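Local coordinates for protein alcohol dehydrogenase IV (Corynebacterium glutamicum, PDB 3IV7) that probably acts as an NAD-dependent maleylacetate reductase and belongs to the iron-containing alcohol dehydrogenase family, at residues Ser181-Asn186 with Pro265-Phe270; His242-Thr247 with Ala261-Tyr266; Gly273-Ala278 with Asn332-Val337. All blocks are in the same frame, centred on the assembly; numbering follows the deposited sequence.

All three contacts lie in the helical C-terminal region of the chain, on the same side of its centre. Contacts 1 and 2 share Pro265 and Tyr266, have centres about 10 Å apart and touch where Val267 packs on Ile244. Along the chain both end on helix 256-271, and contact 3 opens only after they have closed. Its centre is about 7 Å from that of contact 1, which it meets through Trp183 on Pro334 and a probable hydrogen bond from Arg335 to the carbonyl of Phe270. Contacts 2 and 3, centres about 16 Å apart, do not touch. Helix 256-271 therefore runs from the buried helix packing of contact 2, past the indole of contact 1, toward the more exposed loops of contact 3.

Contact 1. Residues Ser181-Asn186 with Pro265-Phe270; sequences SLWGPN and PYVLAF
Trp183 reaches out of the loop 181-186 to lay the end of its indole against Val267 and Leu268 on helix 256-271. Its backbone belongs to a type I beta turn from Ser181 to Gly184, closed by the bond from Gly184 N to Ser181 O (3.1 Å). At the root of the side chain, CB packs on CG of Pro334, a residue of the loop 332-337. CG then stands between the backbone N and the carbonyl carbon (chi1 48°), which carries the rings away from the turn and toward the helix. On the pyrrole side NE1 is hydrogen-bonded to OD1 of Asp180, a bond that satisfies the buried polar atom and should limit rotation of the indole. The six-membered ring does the touching. Trp183 CZ2 lies 4.1 Å from Val267 CG1, the two side chains meeting at a slant. Further out, Trp183 CH2 meets Leu268 CD1 at 3.6 Å, and this methyl sits at the ring edge close to its plane. Trp183 CH2 also comes to 4.0 Å from Leu268 CA, so the indole reaches the helix backbone. Trp183 touches Ala278 of helix 276-286 as well, so the indole lies between the loop joining helices 164-181 and 189-211 and helices 256-271 and 276-286; Leu268 in turn packs on Leu295 of helix 291-301.

Contact 2. Residues His242-Thr247 with Ala261-Tyr266; sequences HKICHT and ATVLPY
Val263 overlaps the sulfur of Cys245, which rests against the fork of the valine: Cys245 SG is 3.9 Å from Val263 CB and 4.1 Å from each of its methyls, CG1 and CG2. A second touch comes from Ile244, whose CG2 branch meets Val263 CG1 at 4.0 Å. With CG1 anti to the backbone N (chi1 168°), Val263 sets this methyl within reach of both Ile244 and Cys245, two successive residues of helix 240-250. Dispersion alone joins the segments here, and all three side chains are buried. Just beyond Val263 helix 256-271 is kinked: Pro265 has no N-H to give to the preceding turn, and Tyr266 N makes only a weak bond to Val263 O. Ile244 also packs on Leu342 and Leu346 of helix 339-351, while Leu264 packs on helix 164-181. Close-packed helices of this kind build the C-terminal domain of iron-containing alcohol dehydrogenases. Helix 240-250 also carries His242, hydrogen-bonded to Asp180 and His177; in metal-dependent relatives the histidine that appears to correspond is a metal ligand, so the contact probably lies beside the catalytic cleft.

Contact 3. Residues Gly273-Ala278 with Asn332-Val337; sequences GDAPEA and NNPRPV
Asp274 packs against Pro334 and Arg335. Asp274 CB lies 3.4 Å from Pro334 O and 3.8 Å from Pro334 CB. The carboxylate, placed beside the backbone N by a chi1 of -75°, reaches across the base of the arginine at about a right angle: Asp274 OD2 is 3.1 Å from Arg335 CB and 3.2 Å from Arg335 CG. It meets the aliphatic stem and not the charged end, since Arg335 NE is 4.4 Å from Asp274 OD2, which stands well out of the guanidinium plane, with the two flat groups turned 67° apart. Any attraction is probably purely one of charge, since no N-H is directed at the oxygen. The extended arginine instead carries NH1 past the aspartate to the carbonyl oxygens of Leu358 and Phe270. Next comes Ala275, the N-cap residue of helix 276-286, whose methyl packs on the ring of Pro334, Ala275 CB to Pro334 CG at 3.8 Å. A proline follows it in the first turn, a position that suits proline because no N-H is required there, and the connection from helix 256-271 to this helix is laid against the loop 332-337. Ala275 also touches Trp183 of the loop 181-186. Further into the helix, Ala278 leans on Leu182. Across from this segment, the loop is braced by Asn333, whose ND2 gives a bond of 2.7 Å to Arg335 O (N-H...O 142°), in the carbonyl plane and on a lone pair, while its OD1 accepts from ND2 of Asn271.

Contact 1. Residues Ser181-Asn186 with Pro265-Phe270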
ATOM      1  N   SER A 181     -15.200   1.906   2.871  1.00 27.98           N
ATOM      2  CA  SER A 181     -14.079   2.637   2.297  1.00 27.89           C
ATOM      3  C   SER A 181     -14.214   2.812   0.772  1.00 27.86           C
ATOM      4  O   SER A 181     -13.666   3.765   0.195  1.00 26.38           O
ATOM      5  CB  SER A 181     -12.761   1.963   2.662  1.00 29.75           C
ATOM      6  OG  SER A 181     -12.425   2.185   4.045  1.00 32.78           O
ATOM      7  N   LEU A 182     -14.963   1.909   0.135  1.00 25.63           N
ATOM      8  CA  LEU A 182     -15.210   1.980  -1.294  1.00 25.73           C
ATOM      9  C   LEU A 182     -15.950   3.241  -1.737  1.00 27.15           C
ATOM     10  O   LEU A 182     -15.836   3.640  -2.892  1.00 23.80           O
ATOM     11  CB  LEU A 182     -15.932   0.719  -1.788  1.00 23.65           C
ATOM     12  CG  LEU A 182     -15.104  -0.577  -1.655  1.00 25.25           C
ATOM     13  CD1 LEU A 182     -15.878  -1.782  -2.120  1.00 27.86           C
ATOM     14  CD2 LEU A 182     -13.775  -0.437  -2.415  1.00 20.07           C
ATOM     15  N   TRP A 183     -16.742   3.834  -0.835  1.00 29.08           N
ATOM     16  CA  TRP A 183     -17.392   5.135  -1.102  1.00 29.71           C
ATOM     17  C   TRP A 183     -17.017   6.112   0.037  1.00 28.63           C
ATOM     18  O   TRP A 183     -17.764   7.030   0.359  1.00 25.46           O
ATOM     19  CB  TRP A 183     -18.933   4.989  -1.244  1.00 30.33           C
ATOM     20  CG  TRP A 183     -19.525   4.194  -0.169  1.00 23.80           C
ATOM     21  CD1 TRP A 183     -19.592   4.532   1.158  1.00 23.32           C
ATOM     22  CD2 TRP A 183     -20.071   2.875  -0.271  1.00 24.39           C
ATOM     23  NE1 TRP A 183     -20.113   3.496   1.884  1.00 24.47           N
ATOM     24  CE2 TRP A 183     -20.425   2.468   1.036  1.00 22.15           C
ATOM     25  CE3 TRP A 183     -20.286   1.994  -1.323  1.00 29.23           C
ATOM     26  CZ2 TRP A 183     -20.975   1.227   1.304  1.00 20.24           C
ATOM     27  CZ3 TRP A 183     -20.857   0.776  -1.055  1.00 25.60           C
ATOM     28  CH2 TRP A 183     -21.190   0.400   0.253  1.00 28.21           C
ATOM     29  N   GLY A 184     -15.840   5.901   0.632  1.00 28.60           N
ATOM     30  CA  GLY A 184     -15.368   6.742   1.738  1.00 29.88           C
ATOM     31  C   GLY A 184     -15.154   8.189   1.304  1.00 30.92           C
ATOM     32  O   GLY A 184     -15.080   8.471   0.101  1.00 26.64           O
ATOM     33  N   PRO A 185     -15.037   9.117   2.282  1.00 29.30           N
ATOM     34  CA  PRO A 185     -14.851  10.520   1.925  1.00 29.94           C
ATOM     35  C   PRO A 185     -13.579  10.772   1.125  1.00 28.74           C
ATOM     36  O   PRO A 185     -13.558  11.685   0.341  1.00 26.29           O
ATOM     37  CB  PRO A 185     -14.771  11.224   3.285  1.00 31.24           C
ATOM     38  CG  PRO A 185     -14.459  10.136   4.268  1.00 28.98           C
ATOM     39  CD  PRO A 185     -15.101   8.928   3.735  1.00 29.49           C
ATOM     40  N   ASN A 186     -12.534   9.965   1.348  1.00 31.97           N
ATOM     41  CA  ASN A 186     -11.274  10.087   0.589  1.00 31.14           C
ATOM     42  C   ASN A 186     -10.930   8.796  -0.137  1.00 28.33           C
ATOM     43  O   ASN A 186      -9.779   8.416  -0.220  1.00 27.79           O
ATOM     44  CB  ASN A 186     -10.135  10.503   1.508  1.00 31.35           C
ATOM     45  CG  ASN A 186     -10.445  11.797   2.273  1.00 38.26           C
ATOM     46  OD1 ASN A 186     -10.608  11.784   3.494  1.00 41.47           O
ATOM     47  ND2 ASN A 186     -10.578  12.890   1.552  1.00 42.40           N
ATOM     48  N   PRO A 265     -24.554  -4.855   6.117  1.00 25.00           N
ATOM     49  CA  PRO A 265     -25.379  -5.182   4.946  1.00 24.41           C
ATOM     50  C   PRO A 265     -26.429  -4.138   4.606  1.00 25.19           C
ATOM     51  O   PRO A 265     -26.809  -4.001   3.441  1.00 27.76           O
ATOM     52  CB  PRO A 265     -26.048  -6.476   5.348  1.00 26.38           C
ATOM     53  CG  PRO A 265     -25.991  -6.459   6.912  1.00 24.11           C
ATOM     54  CD  PRO A 265     -24.708  -5.846   7.202  1.00 19.51           C
ATOM     55  N   TYR A 266     -26.911  -3.424   5.615  1.00 28.61           N
ATOM     56  CA  TYR A 266     -27.924  -2.369   5.416  1.00 27.48           C
ATOM     57  C   TYR A 266     -27.308  -1.131   4.740  1.00 24.91           C
ATOM     58  O   TYR A 266     -27.912  -0.544   3.836  1.00 25.67           O
ATOM     59  CB  TYR A 266     -28.638  -2.028   6.770  1.00 25.09           C
ATOM     60  CG  TYR A 266     -29.353  -3.240   7.281  1.00 24.36           C
ATOM     61  CD1 TYR A 266     -30.557  -3.645   6.704  1.00 26.72           C
ATOM     62  CD2 TYR A 266     -28.752  -4.083   8.188  1.00 22.76           C
ATOM     63  CE1 TYR A 266     -31.142  -4.814   7.046  1.00 28.15           C
ATOM     64  CE2 TYR A 266     -29.344  -5.240   8.567  1.00 25.38           C
ATOM     65  CZ  TYR A 266     -30.545  -5.617   7.984  1.00 26.44           C
ATOM     66  OH  TYR A 266     -31.156  -6.795   8.355  1.00 24.02           O
ATOM     67  N   VAL A 267     -26.078  -0.793   5.109  1.00 25.59           N
ATOM     68  CA  VAL A 267     -25.386   0.334   4.445  1.00 23.83           C
ATOM     69  C   VAL A 267     -25.009  -0.072   3.033  1.00 24.53           C
ATOM     70  O   VAL A 267     -25.139   0.718   2.105  1.00 25.34           O
ATOM     71  CB  VAL A 267     -24.189   0.794   5.192  1.00 23.87           C
ATOM     72  CG1 VAL A 267     -23.503   1.926   4.420  1.00 23.19           C
ATOM     73  CG2 VAL A 267     -24.589   1.248   6.629  1.00 20.30           C
ATOM     74  N   LEU A 268     -24.613  -1.324   2.850  1.00 26.25           N
ATOM     75  CA  LEU A 268     -24.318  -1.804   1.502  1.00 25.79           C
ATOM     76  C   LEU A 268     -25.567  -1.738   0.633  1.00 28.32           C
ATOM     77  O   LEU A 268     -25.535  -1.165  -0.476  1.00 28.96           O
ATOM     78  CB  LEU A 268     -23.784  -3.208   1.518  1.00 25.28           C
ATOM     79  CG  LEU A 268     -23.432  -3.780   0.150  1.00 27.04           C
ATOM     80  CD1 LEU A 268     -22.428  -2.852  -0.594  1.00 21.31           C
ATOM     81  CD2 LEU A 268     -22.875  -5.166   0.334  1.00 29.07           C
ATOM     82  N   ALA A 269     -26.661  -2.325   1.118  1.00 27.60           N
ATOM     83  CA  ALA A 269     -27.935  -2.322   0.385  1.00 26.85           C
ATOM     84  C   ALA A 269     -28.359  -0.921   0.031  1.00 28.51           C
ATOM     85  O   ALA A 269     -28.820  -0.666  -1.075  1.00 32.03           O
ATOM     86  CB  ALA A 269     -29.023  -2.999   1.210  1.00 24.54           C
ATOM     87  N   PHE A 270     -28.190  -0.011   0.985  1.00 29.98           N
ATOM     88  CA  PHE A 270     -28.605   1.392   0.856  1.00 29.11           C
ATOM     89  C   PHE A 270     -27.806   2.154  -0.216  1.00 30.24           C
ATOM     90  O   PHE A 270     -28.387   2.838  -1.049  1.00 28.26           O
ATOM     91  CB  PHE A 270     -28.424   2.089   2.219  1.00 31.42           C
ATOM     92  CG  PHE A 270     -28.798   3.557   2.231  1.00 30.25           C
ATOM     93  CD1 PHE A 270     -30.111   3.948   2.437  1.00 32.86           C
ATOM     94  CD2 PHE A 270     -27.822   4.535   2.143  1.00 30.37           C
ATOM     95  CE1 PHE A 270     -30.455   5.302   2.469  1.00 33.06           C
ATOM     96  CE2 PHE A 270     -28.159   5.900   2.193  1.00 27.11           C
ATOM     97  CZ  PHE A 270     -29.466   6.276   2.347  1.00 35.05           C
TER

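Contact 2. Residues His242-Thr247 with Ala261-Tyr266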
ATOM      1  N   HIS A 242     -19.483   3.690   9.200  1.00 25.86           N
ATOM      2  CA  HIS A 242     -18.706   3.978  10.391  1.00 28.00           C
ATOM      3  C   HIS A 242     -19.322   5.078  11.215  1.00 25.84           C
ATOM      4  O   HIS A 242     -19.242   5.041  12.431  1.00 29.68           O
ATOM      5  CB  HIS A 242     -17.237   4.303  10.029  1.00 27.38           C
ATOM      6  CG  HIS A 242     -16.498   3.134   9.482  1.00 30.88           C
ATOM      7  ND1 HIS A 242     -16.607   2.739   8.167  1.00 29.30           N
ATOM      8  CD2 HIS A 242     -15.693   2.225  10.088  1.00 30.15           C
ATOM      9  CE1 HIS A 242     -15.880   1.647   7.984  1.00 28.46           C
ATOM     10  NE2 HIS A 242     -15.312   1.321   9.130  1.00 29.51           N
ATOM     11  N   LYS A 243     -19.910   6.070  10.568  1.00 25.99           N
ATOM     12  CA  LYS A 243     -20.571   7.156  11.312  1.00 27.15           C
ATOM     13  C   LYS A 243     -21.747   6.581  12.125  1.00 28.87           C
ATOM     14  O   LYS A 243     -21.890   6.881  13.290  1.00 28.03           O
ATOM     15  CB  LYS A 243     -21.066   8.244  10.372  1.00 29.38           C
ATOM     16  CG  LYS A 243     -19.979   9.027   9.618  1.00 27.15           C
ATOM     17  CD  LYS A 243     -18.867   9.509  10.532  1.00 35.03           C
ATOM     18  CE  LYS A 243     -17.839  10.342   9.759  1.00 39.69           C
ATOM     19  NZ  LYS A 243     -16.848  10.939  10.682  1.00 33.81           N
ATOM     20  N   ILE A 244     -22.558   5.723  11.492  1.00 28.41           N
ATOM     21  CA  ILE A 244     -23.660   5.059  12.178  1.00 27.50           C
ATOM     22  C   ILE A 244     -23.127   4.247  13.373  1.00 28.53           C
ATOM     23  O   ILE A 244     -23.582   4.424  14.517  1.00 26.93           O
ATOM     24  CB  ILE A 244     -24.412   4.118  11.244  1.00 28.46           C
ATOM     25  CG1 ILE A 244     -25.209   4.909  10.205  1.00 25.49           C
ATOM     26  CG2 ILE A 244     -25.328   3.205  12.047  1.00 28.20           C
ATOM     27  CD1 ILE A 244     -25.796   4.060   9.105  1.00 23.31           C
ATOM     28  N   CYS A 245     -22.132   3.400  13.123  1.00 27.07           N
ATOM     29  CA  CYS A 245     -21.581   2.552  14.181  1.00 28.47           C
ATOM     30  C   CYS A 245     -20.947   3.318  15.328  1.00 31.66           C
ATOM     31  O   CYS A 245     -21.065   2.907  16.498  1.00 29.34           O
ATOM     32  CB  CYS A 245     -20.615   1.539  13.585  1.00 33.40           C
ATOM     33  SG  CYS A 245     -21.503   0.345  12.517  1.00 29.90           S
ATOM     34  N   HIS A 246     -20.292   4.445  15.013  1.00 31.91           N
ATOM     35  CA  HIS A 246     -19.703   5.295  16.036  1.00 36.37           C
ATOM     36  C   HIS A 246     -20.817   5.811  16.974  1.00 31.68           C
ATOM     37  O   HIS A 246     -20.678   5.739  18.168  1.00 34.59           O
ATOM     38  CB  HIS A 246     -18.930   6.466  15.390  1.00 38.98           C
ATOM     39  CG  HIS A 246     -18.165   7.314  16.366  1.00 52.96           C
ATOM     40  ND1 HIS A 246     -18.474   8.641  16.602  1.00 60.61           N
ATOM     41  CD2 HIS A 246     -17.083   7.038  17.139  1.00 58.15           C
ATOM     42  CE1 HIS A 246     -17.613   9.142  17.472  1.00 67.34           C
ATOM     43  NE2 HIS A 246     -16.768   8.185  17.823  1.00 64.11           N
ATOM     44  N   THR A 247     -21.909   6.304  16.404  1.00 32.52           N
ATOM     45  CA  THR A 247     -23.092   6.734  17.193  1.00 31.95           C
ATOM     46  C   THR A 247     -23.646   5.586  18.031  1.00 33.39           C
ATOM     47  O   THR A 247     -23.906   5.753  19.221  1.00 32.42           O
ATOM     48  CB  THR A 247     -24.226   7.235  16.283  1.00 34.41           C
ATOM     49  OG1 THR A 247     -23.805   8.392  15.564  1.00 29.39           O
ATOM     50  CG2 THR A 247     -25.498   7.579  17.102  1.00 26.58           C
ATOM     51  N   ALA A 261     -21.060  -5.671  12.333  1.00 24.10           N
ATOM     52  CA  ALA A 261     -21.510  -6.807  11.567  1.00 23.94           C
ATOM     53  C   ALA A 261     -22.934  -6.641  11.122  1.00 24.20           C
ATOM     54  O   ALA A 261     -23.255  -6.881   9.955  1.00 23.81           O
ATOM     55  CB  ALA A 261     -21.353  -8.111  12.371  1.00 24.19           C
ATOM     56  N   THR A 262     -23.780  -6.193  12.033  1.00 24.66           N
ATOM     57  CA  THR A 262     -25.204  -6.048  11.774  1.00 24.81           C
ATOM     58  C   THR A 262     -25.523  -4.916  10.806  1.00 26.33           C
ATOM     59  O   THR A 262     -26.317  -5.085   9.894  1.00 25.47           O
ATOM     60  CB  THR A 262     -25.978  -5.823  13.074  1.00 25.70           C
ATOM     61  OG1 THR A 262     -25.743  -6.922  13.961  1.00 25.51           O
ATOM     62  CG2 THR A 262     -27.509  -5.675  12.797  1.00 18.31           C
ATOM     63  N   VAL A 263     -24.877  -3.777  10.997  1.00 25.28           N
ATOM     64  CA  VAL A 263     -25.180  -2.583  10.215  1.00 24.12           C
ATOM     65  C   VAL A 263     -24.697  -2.659   8.750  1.00 24.15           C
ATOM     66  O   VAL A 263     -25.373  -2.147   7.832  1.00 22.98           O
ATOM     67  CB  VAL A 263     -24.606  -1.332  10.906  1.00 22.23           C
ATOM     68  CG1 VAL A 263     -24.662  -0.133   9.982  1.00 23.64           C
ATOM     69  CG2 VAL A 263     -25.380  -1.058  12.205  1.00 23.43           C
ATOM     70  N   LEU A 264     -23.549  -3.315   8.537  1.00 25.00           N
ATOM     71  CA  LEU A 264     -22.904  -3.383   7.221  1.00 23.68           C
ATOM     72  C   LEU A 264     -23.817  -3.731   6.041  1.00 25.13           C
ATOM     73  O   LEU A 264     -23.864  -2.990   5.067  1.00 29.51           O
ATOM     74  CB  LEU A 264     -21.707  -4.335   7.274  1.00 23.77           C
ATOM     75  CG  LEU A 264     -20.982  -4.595   5.933  1.00 26.69           C
ATOM     76  CD1 LEU A 264     -20.504  -3.291   5.286  1.00 26.25           C
ATOM     77  CD2 LEU A 264     -19.811  -5.583   6.142  1.00 24.88           C
ATOM     78  N   PRO A 265     -24.554  -4.855   6.117  1.00 25.00           N
ATOM     79  CA  PRO A 265     -25.379  -5.182   4.946  1.00 24.41           C
ATOM     80  C   PRO A 265     -26.429  -4.138   4.606  1.00 25.19           C
ATOM     81  O   PRO A 265     -26.809  -4.001   3.441  1.00 27.76           O
ATOM     82  CB  PRO A 265     -26.048  -6.476   5.348  1.00 26.38           C
ATOM     83  CG  PRO A 265     -25.991  -6.459   6.912  1.00 24.11           C
ATOM     84  CD  PRO A 265     -24.708  -5.846   7.202  1.00 19.51           C
ATOM     85  N   TYR A 266     -26.911  -3.424   5.615  1.00 28.61           N
ATOM     86  CA  TYR A 266     -27.924  -2.369   5.416  1.00 27.48           C
ATOM     87  C   TYR A 266     -27.308  -1.131   4.740  1.00 24.91           C
ATOM     88  O   TYR A 266     -27.912  -0.544   3.836  1.00 25.67           O
ATOM     89  CB  TYR A 266     -28.638  -2.028   6.770  1.00 25.09           C
ATOM     90  CG  TYR A 266     -29.353  -3.240   7.281  1.00 24.36           C
ATOM     91  CD1 TYR A 266     -30.557  -3.645   6.704  1.00 26.72           C
ATOM     92  CD2 TYR A 266     -28.752  -4.083   8.188  1.00 22.76           C
ATOM     93  CE1 TYR A 266     -31.142  -4.814   7.046  1.00 28.15           C
ATOM     94  CE2 TYR A 266     -29.344  -5.240   8.567  1.00 25.38           C
ATOM     95  CZ  TYR A 266     -30.545  -5.617   7.984  1.00 26.44           C
ATOM     96  OH  TYR A 266     -31.156  -6.795   8.355  1.00 24.02           O
TER

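Contact 3. Residues Gly273-Ala278 with Asn332-Val337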
ATOM      1  N   GLY A 273     -26.649   0.832  -5.187  1.00 35.66           N
ATOM      2  CA  GLY A 273     -27.226   1.328  -6.455  1.00 33.37           C
ATOM      3  C   GLY A 273     -26.669   2.668  -6.915  1.00 33.73           C
ATOM      4  O   GLY A 273     -26.632   2.956  -8.118  1.00 34.14           O
ATOM      5  N   ASP A 274     -26.258   3.500  -5.963  1.00 33.24           N
ATOM      6  CA  ASP A 274     -25.694   4.798  -6.270  1.00 33.47           C
ATOM      7  C   ASP A 274     -24.155   4.781  -6.383  1.00 33.87           C
ATOM      8  O   ASP A 274     -23.546   5.811  -6.689  1.00 33.54           O
ATOM      9  CB  ASP A 274     -26.139   5.830  -5.222  1.00 35.70           C
ATOM     10  CG  ASP A 274     -27.619   6.270  -5.407  1.00 38.81           C
ATOM     11  OD1 ASP A 274     -27.991   6.678  -6.521  1.00 41.08           O
ATOM     12  OD2 ASP A 274     -28.384   6.227  -4.418  1.00 31.96           O
ATOM     13  N   ALA A 275     -23.536   3.613  -6.177  1.00 34.03           N
ATOM     14  CA  ALA A 275     -22.055   3.493  -6.269  1.00 35.35           C
ATOM     15  C   ALA A 275     -21.688   2.314  -7.155  1.00 34.97           C
ATOM     16  O   ALA A 275     -21.166   1.315  -6.670  1.00 35.63           O
ATOM     17  CB  ALA A 275     -21.457   3.331  -4.895  1.00 33.38           C
ATOM     18  N   PRO A 276     -21.953   2.431  -8.467  1.00 33.84           N
ATOM     19  CA  PRO A 276     -21.785   1.292  -9.374  1.00 32.97           C
ATOM     20  C   PRO A 276     -20.353   0.758  -9.460  1.00 32.75           C
ATOM     21  O   PRO A 276     -20.142  -0.477  -9.479  1.00 32.08           O
ATOM     22  CB  PRO A 276     -22.242   1.851 -10.727  1.00 35.94           C
ATOM     23  CG  PRO A 276     -22.200   3.348 -10.572  1.00 31.97           C
ATOM     24  CD  PRO A 276     -22.483   3.622  -9.167  1.00 33.59           C
ATOM     25  N   GLU A 277     -19.384   1.652  -9.489  1.00 29.30           N
ATOM     26  CA  GLU A 277     -17.986   1.225  -9.573  1.00 31.51           C
ATOM     27  C   GLU A 277     -17.592   0.476  -8.299  1.00 30.28           C
ATOM     28  O   GLU A 277     -16.967  -0.573  -8.367  1.00 30.30           O
ATOM     29  CB  GLU A 277     -17.051   2.421  -9.823  1.00 31.52           C
ATOM     30  CG  GLU A 277     -17.318   3.126 -11.172  1.00 35.12           C
ATOM     31  CD  GLU A 277     -16.205   4.092 -11.601  1.00 48.37           C
ATOM     32  OE1 GLU A 277     -15.033   3.910 -11.189  1.00 58.08           O
ATOM     33  OE2 GLU A 277     -16.502   5.009 -12.403  1.00 65.00           O
ATOM     34  N   ALA A 278     -17.997   1.004  -7.147  1.00 29.02           N
ATOM     35  CA  ALA A 278     -17.739   0.335  -5.857  1.00 29.22           C
ATOM     36  C   ALA A 278     -18.432  -1.017  -5.805  1.00 30.87           C
ATOM     37  O   ALA A 278     -17.806  -2.029  -5.483  1.00 30.62           O
ATOM     38  CB  ALA A 278     -18.202   1.191  -4.714  1.00 26.50           C
ATOM     39  N   ASN A 332     -20.289  13.485   0.399  1.00 36.41           N
ATOM     40  CA  ASN A 332     -20.180  12.676  -0.808  1.00 37.23           C
ATOM     41  C   ASN A 332     -20.729  11.228  -0.717  1.00 36.72           C
ATOM     42  O   ASN A 332     -20.569  10.461  -1.653  1.00 35.80           O
ATOM     43  CB  ASN A 332     -18.725  12.668  -1.310  1.00 38.64           C
ATOM     44  CG  ASN A 332     -17.845  11.695  -0.544  1.00 38.34           C
ATOM     45  OD1 ASN A 332     -18.010  11.499   0.669  1.00 34.93           O
ATOM     46  ND2 ASN A 332     -16.909  11.065  -1.257  1.00 32.08           N
ATOM     47  N   ASN A 333     -21.435  10.873   0.353  1.00 34.92           N
ATOM     48  CA  ASN A 333     -22.047   9.535   0.394  1.00 35.39           C
ATOM     49  C   ASN A 333     -22.838   9.283  -0.909  1.00 34.10           C
ATOM     50  O   ASN A 333     -23.537  10.165  -1.378  1.00 35.20           O
ATOM     51  CB  ASN A 333     -22.980   9.373   1.592  1.00 36.13           C
ATOM     52  CG  ASN A 333     -23.519   7.976   1.702  1.00 34.38           C
ATOM     53  OD1 ASN A 333     -22.778   7.045   1.993  1.00 35.08           O
ATOM     54  ND2 ASN A 333     -24.804   7.809   1.426  1.00 37.27           N
ATOM     55  N   PRO A 334     -22.723   8.076  -1.491  1.00 32.15           N
ATOM     56  CA  PRO A 334     -23.374   7.797  -2.764  1.00 33.63           C
ATOM     57  C   PRO A 334     -24.867   8.182  -2.856  1.00 34.77           C
ATOM     58  O   PRO A 334     -25.262   8.824  -3.822  1.00 37.20           O
ATOM     59  CB  PRO A 334     -23.194   6.300  -2.909  1.00 33.10           C
ATOM     60  CG  PRO A 334     -21.891   6.033  -2.292  1.00 34.18           C
ATOM     61  CD  PRO A 334     -21.664   7.097  -1.223  1.00 36.04           C
ATOM     62  N   ARG A 335     -25.678   7.725  -1.900  1.00 32.69           N
ATOM     63  CA  ARG A 335     -27.127   8.031  -1.857  1.00 31.35           C
ATOM     64  C   ARG A 335     -27.340   9.152  -0.845  1.00 29.84           C
ATOM     65  O   ARG A 335     -26.827   9.078   0.257  1.00 29.07           O
ATOM     66  CB  ARG A 335     -27.887   6.781  -1.410  1.00 32.48           C
ATOM     67  CG  ARG A 335     -29.438   6.846  -1.470  1.00 30.36           C
ATOM     68  CD  ARG A 335     -29.961   5.461  -1.236  1.00 30.40           C
ATOM     69  NE  ARG A 335     -31.396   5.338  -1.332  1.00 39.45           N
ATOM     70  CZ  ARG A 335     -32.055   4.191  -1.179  1.00 47.76           C
ATOM     71  NH1 ARG A 335     -31.394   3.070  -0.886  1.00 49.71           N
ATOM     72  NH2 ARG A 335     -33.383   4.158  -1.302  1.00 46.92           N
ATOM     73  N   PRO A 336     -28.081  10.213  -1.226  1.00 32.61           N
ATOM     74  CA  PRO A 336     -28.261  11.304  -0.249  1.00 31.64           C
ATOM     75  C   PRO A 336     -29.011  10.824   1.005  1.00 29.89           C
ATOM     76  O   PRO A 336     -30.038  10.183   0.899  1.00 30.58           O
ATOM     77  CB  PRO A 336     -29.090  12.345  -1.020  1.00 32.08           C
ATOM     78  CG  PRO A 336     -29.422  11.705  -2.381  1.00 33.24           C
ATOM     79  CD  PRO A 336     -29.090  10.263  -2.296  1.00 32.49           C
ATOM     80  N   VAL A 337     -28.481  11.147   2.169  1.00 30.27           N
ATOM     81  CA  VAL A 337     -29.017  10.656   3.398  1.00 31.86           C
ATOM     82  C   VAL A 337     -29.966  11.675   4.012  1.00 33.20           C
ATOM     83  O   VAL A 337     -29.601  12.822   4.222  1.00 35.78           O
ATOM     84  CB  VAL A 337     -27.912  10.355   4.380  1.00 31.86           C
ATOM     85  CG1 VAL A 337     -28.498   9.819   5.704  1.00 39.14           C
ATOM     86  CG2 VAL A 337     -26.927   9.339   3.765  1.00 34.17           C
TER